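Local coordinates for protein ubiquitin-conjugating enzyme E2-21 kDa (Pichia angusta, PDB 5NL8) that catalyses the transfer of ubiquitin from an activating enzyme to other proteins and is probably essential for peroxisome biogenesis, acting as an E2 enzyme, at residues Arg9-Lys12 against Glu13-Val17; Met108-Pro111 against Asn112-Phe115; Lys128-Pro131 against Ala132-Leu135; Asn148-Pro151 against Leu152-Leu155. All coordinates share one frame; numbering follows the deposited sequence.

Contact 1 of 4, residues Arg9-Lys12 against Glu13-Val17; sequences RLLK and EYRAV
Arg9 and Glu13 stand one helical turn apart and turn their ends toward one another in an i to i+4 salt bridge, NH1 of Arg9 lying 2.5 Å from OE2 of Glu13. The two flat groups are nearly perpendicular, at 82°, and the carboxylate oxygen lies over a face of the guanidinium, a geometry unlike the paired, coplanar salt bridge. Arg9 gets there with an extended chain whose CG is anti to the backbone N (chi1 -169°), while the chain of Glu13, extended beyond CG, carries OE2 back to meet NH1. Behind the ion pair run the i to i+4 backbone hydrogen bonds of the helix, with Glu13 N bonded to Arg9 O at 2.9 Å. Two residues further along, Leu11 and Arg15 lie side by side and point the same way, CD1 of Leu11 touching CG of Arg15 at 4.0 Å. Glu13 is doubly engaged, because its other oxygen, OE1, accepts hydrogen bonds from Leu135 N and Tyr73 OH. With an alanine in place of Arg9, OE2 of the buried Glu13 would probably be left without its compensating charge and the carboxylate less firmly held. Among the neighbours of helix 6-21, Glu13 reaches the start of helix 135-147, and Tyr14 packs on strand 33-38 and meets Trp46 of strand 45-51 edge-to-face.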
loop_
_atom_site.group_PDB
_atom_site.type_symbol
_atom_site.label_atom_id
_atom_site.label_comp_id
_atom_site.label_asym_id
_atom_site.label_seq_id
_atom_site.Cartn_x
_atom_site.Cartn_y
_atom_site.Cartn_z
ATOM N N ARG A 9 22.644 1.917 2.132
ATOM C CA ARG A 9 21.768 0.750 2.071
ATOM C C ARG A 9 20.438 1.088 1.403
ATOM O O ARG A 9 19.996 0.392 0.485
ATOM C CB ARG A 9 21.518 0.195 3.474
ATOM C CG ARG A 9 20.845 -1.164 3.490
ATOM C CD ARG A 9 20.675 -1.677 4.910
ATOM N NE ARG A 9 20.369 -3.105 4.943
ATOM C CZ ARG A 9 19.139 -3.609 4.942
ATOM N NH1 ARG A 9 18.089 -2.801 4.906
ATOM N NH2 ARG A 9 18.957 -4.923 4.974
ATOM N N LEU A 10 19.813 2.167 1.871
ATOM C CA LEU A 10 18.536 2.618 1.326
ATOM C C LEU A 10 18.637 2.904 -0.167
ATOM O O LEU A 10 17.756 2.523 -0.949
ATOM C CB LEU A 10 18.051 3.866 2.069
ATOM C CG LEU A 10 17.460 3.615 3.457
ATOM C CD1 LEU A 10 17.495 4.880 4.296
ATOM C CD2 LEU A 10 16.038 3.086 3.341
ATOM N N LEU A 11 19.720 3.567 -0.559
ATOM C CA LEU A 11 19.953 3.860 -1.964
ATOM C C LEU A 11 20.093 2.572 -2.765
ATOM O O LEU A 11 19.478 2.425 -3.822
ATOM C CB LEU A 11 21.197 4.732 -2.140
ATOM C CG LEU A 11 21.594 5.006 -3.593
ATOM C CD1 LEU A 11 20.510 5.791 -4.315
ATOM C CD2 LEU A 11 22.925 5.738 -3.661
ATOM N N LYS A 12 20.887 1.636 -2.252
ATOM C CA LYS A 12 21.106 0.371 -2.948
ATOM C C LYS A 12 19.788 -0.367 -3.166
ATOM O O LYS A 12 19.520 -0.866 -4.259
ATOM C CB LYS A 12 22.081 -0.513 -2.171
ATOM C CG LYS A 12 22.606 -1.695 -2.970
ATOM C CD LYS A 12 23.818 -2.322 -2.303
ATOM C CE LYS A 12 24.900 -1.287 -2.046
ATOM N NZ LYS A 12 25.802 -1.135 -3.218
ATOM N N GLU A 13 18.960 -0.419 -2.129
ATOM C CA GLU A 13 17.661 -1.080 -2.235
ATOM C C GLU A 13 16.759 -0.391 -3.260
ATOM O O GLU A 13 16.089 -1.055 -4.069
ATOM C CB GLU A 13 16.969 -1.114 -0.874
ATOM C CG GLU A 13 17.714 -1.904 0.186
ATOM C CD GLU A 13 17.016 -1.867 1.532
ATOM O OE1 GLU A 13 15.821 -1.504 1.575
ATOM O OE2 GLU A 13 17.660 -2.199 2.548
ATOM N N TYR A 14 16.749 0.940 -3.219
ATOM C CA TYR A 14 15.960 1.737 -4.155
ATOM C C TYR A 14 16.357 1.442 -5.598
ATOM O O TYR A 14 15.499 1.199 -6.451
ATOM C CB TYR A 14 16.123 3.231 -3.852
ATOM C CG TYR A 14 15.439 4.164 -4.833
ATOM C CD1 TYR A 14 14.167 3.889 -5.322
ATOM C CD2 TYR A 14 16.060 5.333 -5.255
ATOM C CE1 TYR A 14 13.541 4.746 -6.214
ATOM C CE2 TYR A 14 15.440 6.197 -6.144
ATOM C CZ TYR A 14 14.180 5.899 -6.620
ATOM O OH TYR A 14 13.563 6.753 -7.507
ATOM N N ARG A 15 17.660 1.457 -5.863
ATOM C CA ARG A 15 18.170 1.162 -7.194
ATOM C C ARG A 15 17.835 -0.268 -7.606
ATOM O O ARG A 15 17.519 -0.532 -8.770
ATOM C CB ARG A 15 19.680 1.390 -7.255
ATOM C CG ARG A 15 20.110 2.829 -6.996
ATOM C CD ARG A 15 21.569 3.052 -7.367
ATOM N NE ARG A 15 21.793 2.888 -8.802
ATOM C CZ ARG A 15 22.251 1.775 -9.370
ATOM N NH1 ARG A 15 22.551 0.717 -8.626
ATOM N NH2 ARG A 15 22.419 1.724 -10.684
ATOM N N ALA A 16 17.899 -1.187 -6.646
ATOM C CA ALA A 16 17.545 -2.577 -6.905
ATOM C C ALA A 16 16.103 -2.683 -7.392
ATOM O O ALA A 16 15.816 -3.424 -8.332
ATOM C CB ALA A 16 17.753 -3.424 -5.660
ATOM N N VAL A 17 15.203 -1.933 -6.759
ATOM C CA VAL A 17 13.799 -1.914 -7.181
ATOM C C VAL A 17 13.609 -1.239 -8.548
ATOM O O VAL A 17 12.871 -1.746 -9.405
ATOM C CB VAL A 17 12.913 -1.203 -6.134
ATOM C CG1 VAL A 17 11.540 -0.879 -6.709
ATOM C CG2 VAL A 17 12.782 -2.059 -4.886
#

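Contact 2 of 4, residues Met108-Pro111 against Asn112-Phe115; sequences MPHP and NVNF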
loop_
_atom_site.group_PDB
_atom_site.type_symbol
_atom_site.label_atom_id
_atom_site.label_comp_id
_atom_site.label_asym_id
_atom_site.label_seq_id
_atom_site.Cartn_x
_atom_site.Cartn_y
_atom_site.Cartn_z
ATOM N N MET A 108 -9.123 3.287 1.507
ATOM C CA MET A 108 -8.724 1.895 1.719
ATOM C C MET A 108 -9.525 1.239 2.842
ATOM O O MET A 108 -9.192 1.381 4.019
ATOM C CB MET A 108 -7.221 1.801 2.013
ATOM C CG MET A 108 -6.741 0.424 2.497
ATOM S SD MET A 108 -7.333 -0.977 1.521
ATOM C CE MET A 108 -6.356 -0.770 0.040
ATOM N N PRO A 109 -10.598 0.521 2.477
ATOM C CA PRO A 109 -11.388 -0.257 3.436
ATOM C C PRO A 109 -10.794 -1.646 3.650
ATOM O O PRO A 109 -10.845 -2.503 2.764
ATOM C CB PRO A 109 -12.763 -0.331 2.772
ATOM C CG PRO A 109 -12.469 -0.285 1.319
ATOM C CD PRO A 109 -11.209 0.524 1.135
ATOM N N HIS A 110 -10.231 -1.861 4.831
ATOM C CA HIS A 110 -9.517 -3.092 5.121
ATOM C C HIS A 110 -9.450 -3.292 6.627
ATOM O O HIS A 110 -9.267 -2.330 7.372
ATOM C CB HIS A 110 -8.109 -3.048 4.513
ATOM C CG HIS A 110 -7.351 -4.332 4.630
ATOM N ND1 HIS A 110 -6.750 -4.739 5.804
ATOM C CD2 HIS A 110 -7.080 -5.296 3.717
ATOM C CE1 HIS A 110 -6.151 -5.901 5.608
ATOM N NE2 HIS A 110 -6.333 -6.258 4.351
ATOM N N PRO A 111 -9.621 -4.541 7.080
ATOM C CA PRO A 111 -9.590 -4.900 8.501
ATOM C C PRO A 111 -8.379 -4.359 9.270
ATOM O O PRO A 111 -8.527 -4.020 10.446
ATOM C CB PRO A 111 -9.567 -6.427 8.463
ATOM C CG PRO A 111 -10.362 -6.759 7.242
ATOM C CD PRO A 111 -10.023 -5.683 6.237
ATOM N N ASN A 112 -7.218 -4.263 8.626
ATOM C CA ASN A 112 -6.001 -3.840 9.320
ATOM C C ASN A 112 -5.557 -2.413 8.977
ATOM O O ASN A 112 -4.389 -2.062 9.148
ATOM C CB ASN A 112 -4.858 -4.813 9.013
ATOM C CG ASN A 112 -5.201 -6.251 9.361
ATOM O OD1 ASN A 112 -5.395 -7.086 8.476
ATOM N ND2 ASN A 112 -5.264 -6.551 10.652
ATOM N N VAL A 113 -6.488 -1.596 8.495
ATOM C CA VAL A 113 -6.177 -0.221 8.109
ATOM C C VAL A 113 -7.149 0.789 8.723
ATOM O O VAL A 113 -8.365 0.607 8.664
ATOM C CB VAL A 113 -6.193 -0.055 6.566
ATOM C CG1 VAL A 113 -5.999 1.405 6.171
ATOM C CG2 VAL A 113 -5.127 -0.927 5.917
ATOM N N ASN A 114 -6.602 1.848 9.315
ATOM C CA ASN A 114 -7.398 2.975 9.798
ATOM C C ASN A 114 -8.035 3.714 8.624
ATOM O O ASN A 114 -7.336 4.315 7.811
ATOM C CB ASN A 114 -6.524 3.926 10.627
ATOM C CG ASN A 114 -7.326 5.014 11.335
ATOM O OD1 ASN A 114 -8.148 5.699 10.728
ATOM N ND2 ASN A 114 -7.079 5.177 12.629
ATOM N N PHE A 115 -9.363 3.669 8.543
ATOM C CA PHE A 115 -10.070 4.207 7.383
ATOM C C PHE A 115 -9.880 5.715 7.214
ATOM O O PHE A 115 -9.944 6.231 6.099
ATOM C CB PHE A 115 -11.564 3.880 7.472
ATOM C CG PHE A 115 -12.347 4.274 6.249
ATOM C CD1 PHE A 115 -12.437 3.420 5.160
ATOM C CD2 PHE A 115 -12.986 5.500 6.187
ATOM C CE1 PHE A 115 -13.156 3.782 4.033
ATOM C CE2 PHE A 115 -13.707 5.868 5.064
ATOM C CZ PHE A 115 -13.793 5.007 3.986
HETATM O O HOH W 1 -10.124 0.605 6.471
HETATM O O HOH W 2 -10.161 4.940 3.494
#
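His110 and Asn112 belong to the His-Pro-Asn signature of ubiquitin-conjugating enzymes, here folded into a type I beta turn from His110 to Val113. The histidine side chain can be followed outward. Its CB rests against CG2 of Val113 at 3.9 Å. With CG anti to the backbone N (chi1 -174°), the ring is placed so that CD of Pro111 sits over one face, toward its rim. ND1 then accepts the backbone N-H of Asn112 at 2.9 Å along a nearly straight bond (168°), the donor lying slightly out of the ring plane. Next, CE1 comes within 3.2 Å of OD1 of Asn112, and at the tip NE2 is hydrogen-bonded to Leu145 O of helix 135-147. The imidazole therefore ties the turn to that helix. An alanine at His110 would probably leave the N-H of Asn112 and the carbonyl of Leu145 without their ring partner, and the turn less securely fixed beside Cys121, the predicted thioester site. The Asn112 amide is held by the 148-155 loop, its ND2 bonded to the carbonyls of Ser153 and Glu150. Away from the signature, CG of Met108 packs on CG1 of Val113 at 3.9 Å. A water accepts from Met108 N at 2.8 Å, donates to Phe115 O at 2.9 Å, and sits over a face of the Phe115 ring.

Contact 3 of 4, residues Lys128-Pro131 against Ala132-Leu135; sequences KWSP and AWTL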
loop_
_atom_site.group_PDB
_atom_site.type_symbol
_atom_site.label_atom_id
_atom_site.label_comp_id
_atom_site.label_asym_id
_atom_site.label_seq_id
_atom_site.Cartn_x
_atom_site.Cartn_y
_atom_site.Cartn_z
ATOM N N LYS A 128 6.893 -9.709 11.620
ATOM C CA LYS A 128 7.604 -10.350 10.518
ATOM C C LYS A 128 9.032 -9.838 10.324
ATOM O O LYS A 128 9.919 -10.602 9.948
ATOM C CB LYS A 128 6.824 -10.175 9.209
ATOM C CG LYS A 128 5.634 -11.111 9.054
ATOM C CD LYS A 128 5.420 -11.502 7.594
ATOM C CE LYS A 128 6.386 -12.606 7.172
ATOM N NZ LYS A 128 6.089 -13.147 5.813
ATOM N N TRP A 129 9.251 -8.553 10.590
ATOM C CA TRP A 129 10.484 -7.878 10.180
ATOM C C TRP A 129 11.765 -8.434 10.811
ATOM O O TRP A 129 11.794 -8.811 11.983
ATOM C CB TRP A 129 10.387 -6.379 10.481
ATOM C CG TRP A 129 11.552 -5.595 9.954
ATOM C CD1 TRP A 129 12.689 -5.259 10.631
ATOM C CD2 TRP A 129 11.699 -5.055 8.634
ATOM N NE1 TRP A 129 13.532 -4.543 9.817
ATOM C CE2 TRP A 129 12.948 -4.405 8.585
ATOM C CE3 TRP A 129 10.895 -5.060 7.490
ATOM C CZ2 TRP A 129 13.412 -3.766 7.437
ATOM C CZ3 TRP A 129 11.357 -4.422 6.352
ATOM C CH2 TRP A 129 12.604 -3.786 6.333
ATOM N N SER A 130 12.818 -8.471 10.000
ATOM C CA SER A 130 14.158 -8.846 10.433
ATOM C C SER A 130 15.161 -8.037 9.608
ATOM O O SER A 130 14.809 -7.534 8.542
ATOM C CB SER A 130 14.390 -10.350 10.264
ATOM O OG SER A 130 14.924 -10.645 8.986
ATOM N N PRO A 131 16.408 -7.898 10.092
ATOM C CA PRO A 131 17.406 -7.104 9.361
ATOM C C PRO A 131 17.709 -7.622 7.952
ATOM O O PRO A 131 18.379 -6.933 7.184
ATOM C CB PRO A 131 18.650 -7.208 10.246
ATOM C CG PRO A 131 18.116 -7.466 11.609
ATOM C CD PRO A 131 16.912 -8.333 11.406
ATOM N N ALA A 132 17.224 -8.816 7.625
ATOM C CA ALA A 132 17.417 -9.387 6.296
ATOM C C ALA A 132 16.403 -8.830 5.300
ATOM O O ALA A 132 16.546 -9.005 4.090
ATOM C CB ALA A 132 17.321 -10.904 6.354
ATOM N N TRP A 133 15.378 -8.159 5.816
ATOM C CA TRP A 133 14.316 -7.611 4.979
ATOM C C TRP A 133 14.732 -6.317 4.283
ATOM O O TRP A 133 15.621 -5.600 4.746
ATOM C CB TRP A 133 13.055 -7.367 5.811
ATOM C CG TRP A 133 12.256 -8.607 6.098
ATOM C CD1 TRP A 133 12.707 -9.760 6.669
ATOM C CD2 TRP A 133 10.861 -8.805 5.840
ATOM N NE1 TRP A 133 11.682 -10.669 6.775
ATOM C CE2 TRP A 133 10.538 -10.107 6.274
ATOM C CE3 TRP A 133 9.855 -8.011 5.283
ATOM C CZ2 TRP A 133 9.251 -10.632 6.166
ATOM C CZ3 TRP A 133 8.577 -8.534 5.177
ATOM C CH2 TRP A 133 8.287 -9.832 5.616
ATOM N N THR A 134 14.074 -6.029 3.165
ATOM C CA THR A 134 14.329 -4.824 2.390
ATOM C C THR A 134 13.044 -4.023 2.220
ATOM O O THR A 134 11.991 -4.416 2.721
ATOM C CB THR A 134 14.898 -5.156 1.002
ATOM O OG1 THR A 134 15.072 -3.948 0.252
ATOM C CG2 THR A 134 13.941 -6.061 0.251
ATOM N N LEU A 135 13.135 -2.901 1.510
ATOM C CA LEU A 135 11.954 -2.111 1.172
ATOM C C LEU A 135 11.007 -2.922 0.294
ATOM O O LEU A 135 9.783 -2.917 0.493
ATOM C CB LEU A 135 12.352 -0.821 0.453
ATOM C CG LEU A 135 13.098 0.237 1.265
ATOM C CD1 LEU A 135 13.506 1.405 0.378
ATOM C CD2 LEU A 135 12.242 0.715 2.423
#
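Ser130 meets Ala132 and Trp133 through both of its oxygens. Its carbonyl O accepts the backbone N-H of Trp133 at 2.9 Å, closing a type I beta turn. Its hydroxyl OG accepts the N-H of Ala132 at 3.2 Å (153°), the side-chain to i+2 bond that defines an ST turn. One serine thus satisfies two successive backbone donors, and Pro131, between Ser130 and these donors, has no N-H. OG also lies at the edge of the Trp133 ring, 3.3 Å from CD1.

This is the Trp-Ser-Pro-Ala loop of the E2 fold, running from helix 122-126 to helix 135-147; in related E2 enzymes the corresponding loop helps to dock ubiquitin ligases. The two indoles pack obliquely, their planes 48° apart. Trp133 lays its CB over the six-membered ring of Trp129, 3.5 Å from the centroid, as a CH-pi contact. Trp129, with CG anti to the backbone N (chi1 -174°), directs its indole under that carbon, and its NE1 donates to Pro74 O. Lys128 approaches Trp133 at the rim, CE lying 3.6 Å from CZ2 and near the ring plane.

Thr134 is the N-cap of helix 135-147. Its N-H is taken by Ser137 OG, its hydroxyl OG1 is weakly hydrogen-bonded to OE1 of Glu13, and the carbonyl of Trp133 receives a weak bond from Arg9 NH2.

Contact 4 of 4, residues Asn148-Pro151 against Leu152-Leu155; sequences NPEP and LSPL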
loop_
_atom_site.group_PDB
_atom_site.type_symbol
_atom_site.label_atom_id
_atom_site.label_comp_id
_atom_site.label_asym_id
_atom_site.label_seq_id
_atom_site.Cartn_x
_atom_site.Cartn_y
_atom_site.Cartn_z
ATOM N N ASN A 148 -4.573 -11.339 2.493
ATOM C CA ASN A 148 -4.663 -12.123 3.724
ATOM C C ASN A 148 -4.753 -11.266 4.979
ATOM O O ASN A 148 -3.767 -11.108 5.693
ATOM C CB ASN A 148 -3.460 -13.059 3.850
ATOM C CG ASN A 148 -3.313 -13.976 2.660
ATOM O OD1 ASN A 148 -2.562 -13.687 1.731
ATOM N ND2 ASN A 148 -4.032 -15.093 2.680
ATOM N N PRO A 149 -5.941 -10.716 5.255
ATOM C CA PRO A 149 -6.129 -9.917 6.470
ATOM C C PRO A 149 -6.058 -10.780 7.724
ATOM O O PRO A 149 -6.360 -11.971 7.661
ATOM C CB PRO A 149 -7.534 -9.327 6.298
ATOM C CG PRO A 149 -7.878 -9.525 4.847
ATOM C CD PRO A 149 -7.161 -10.763 4.434
ATOM N N GLU A 150 -5.652 -10.189 8.842
ATOM C CA GLU A 150 -5.713 -10.882 10.122
ATOM C C GLU A 150 -6.666 -10.166 11.072
ATOM O O GLU A 150 -6.359 -9.081 11.573
ATOM C CB GLU A 150 -4.322 -11.005 10.751
ATOM C CG GLU A 150 -3.451 -9.770 10.633
ATOM C CD GLU A 150 -2.268 -9.988 9.716
ATOM O OE1 GLU A 150 -1.123 -9.724 10.141
ATOM O OE2 GLU A 150 -2.483 -10.427 8.566
ATOM N N PRO A 151 -7.833 -10.776 11.325
ATOM C CA PRO A 151 -8.847 -10.213 12.226
ATOM C C PRO A 151 -8.387 -10.156 13.684
ATOM O O PRO A 151 -9.153 -9.727 14.544
ATOM C CB PRO A 151 -10.033 -11.171 12.064
ATOM C CG PRO A 151 -9.431 -12.447 11.576
ATOM C CD PRO A 151 -8.279 -12.038 10.711
ATOM N N LEU A 152 -7.155 -10.578 13.951
ATOM C CA LEU A 152 -6.581 -10.490 15.289
ATOM C C LEU A 152 -6.277 -9.044 15.683
ATOM O O LEU A 152 -6.496 -8.649 16.828
ATOM C CB LEU A 152 -5.304 -11.331 15.382
ATOM C CG LEU A 152 -5.459 -12.845 15.552
ATOM C CD1 LEU A 152 -4.197 -13.454 16.147
ATOM C CD2 LEU A 152 -6.672 -13.178 16.410
ATOM N N SER A 153 -5.775 -8.257 14.735
ATOM C CA SER A 153 -5.390 -6.873 15.013
ATOM C C SER A 153 -6.107 -5.862 14.112
ATOM O O SER A 153 -5.505 -5.304 13.195
ATOM C CB SER A 153 -3.874 -6.717 14.870
ATOM O OG SER A 153 -3.382 -7.485 13.784
ATOM N N PRO A 154 -7.396 -5.606 14.391
ATOM C CA PRO A 154 -8.240 -4.763 13.537
ATOM C C PRO A 154 -8.139 -3.262 13.819
ATOM O O PRO A 154 -8.047 -2.846 14.975
ATOM C CB PRO A 154 -9.646 -5.262 13.861
ATOM C CG PRO A 154 -9.559 -5.643 15.303
ATOM C CD PRO A 154 -8.157 -6.165 15.525
ATOM N N LEU A 155 -8.165 -2.465 12.754
ATOM C CA LEU A 155 -8.278 -1.015 12.870
ATOM C C LEU A 155 -9.584 -0.561 12.234
ATOM O O LEU A 155 -10.004 0.586 12.393
ATOM C CB LEU A 155 -7.089 -0.308 12.209
ATOM C CG LEU A 155 -5.705 -0.603 12.791
ATOM C CD1 LEU A 155 -4.643 0.250 12.114
ATOM C CD2 LEU A 155 -5.698 -0.383 14.291
#
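Glu150 and Ser153 are joined by the sole hydrogen bond between residues 148-151 and 152-155: Ser153 N donates to Glu150 O at 3.3 Å, a weak bond that spans the bend at Pro151 and Leu152. The side-chain amide of Asn112 bridges the same bend from outside.

The remaining touches are van der Waals. The CB atoms of Glu150 and Ser153 leave the backbone on the same side, and CG of Glu150 and OG of Ser153 come to 3.9 Å, each set between its own backbone N and carbonyl carbon (chi1 41° and 38°). Pro151 O lies 3.8 Å from CD of Pro154. Around the bend, Glu150 rests on Ile124, Ser153 on Asp123 and Cys121, and Pro151 on Lys164 of helix 157-164.

Pro151 and Pro154 have no backbone N-H to donate and restrict their phi angles. The chemistry suggests a loop whose shape probably depends on proline geometry and on the Asn112 amide, since its own bond is weak, and which places the Ser153 side chain about 4 Å from that of Cys121, the predicted thioester residue.

How the contacts relate
The four contacts follow one another along the chain within a single UBC domain and form two clusters. Contacts 1 and 3, with centres about 14 Å apart, meet where the N-terminal helix 6-21 touches the start of helix 135-147. Contacts 2 and 4, about 9 Å apart, meet beside the predicted active-site cysteine, where Pro111 O also pairs with Leu155 N. The clusters are separate: contacts 1 and 2 lie about 29 Å apart, on opposite sides of the chain's centre. Helix 135-147 runs between them, preceded by contact 3 and followed by contact 4, so one helix connects the 128-135 loop with the loops round the thioester site.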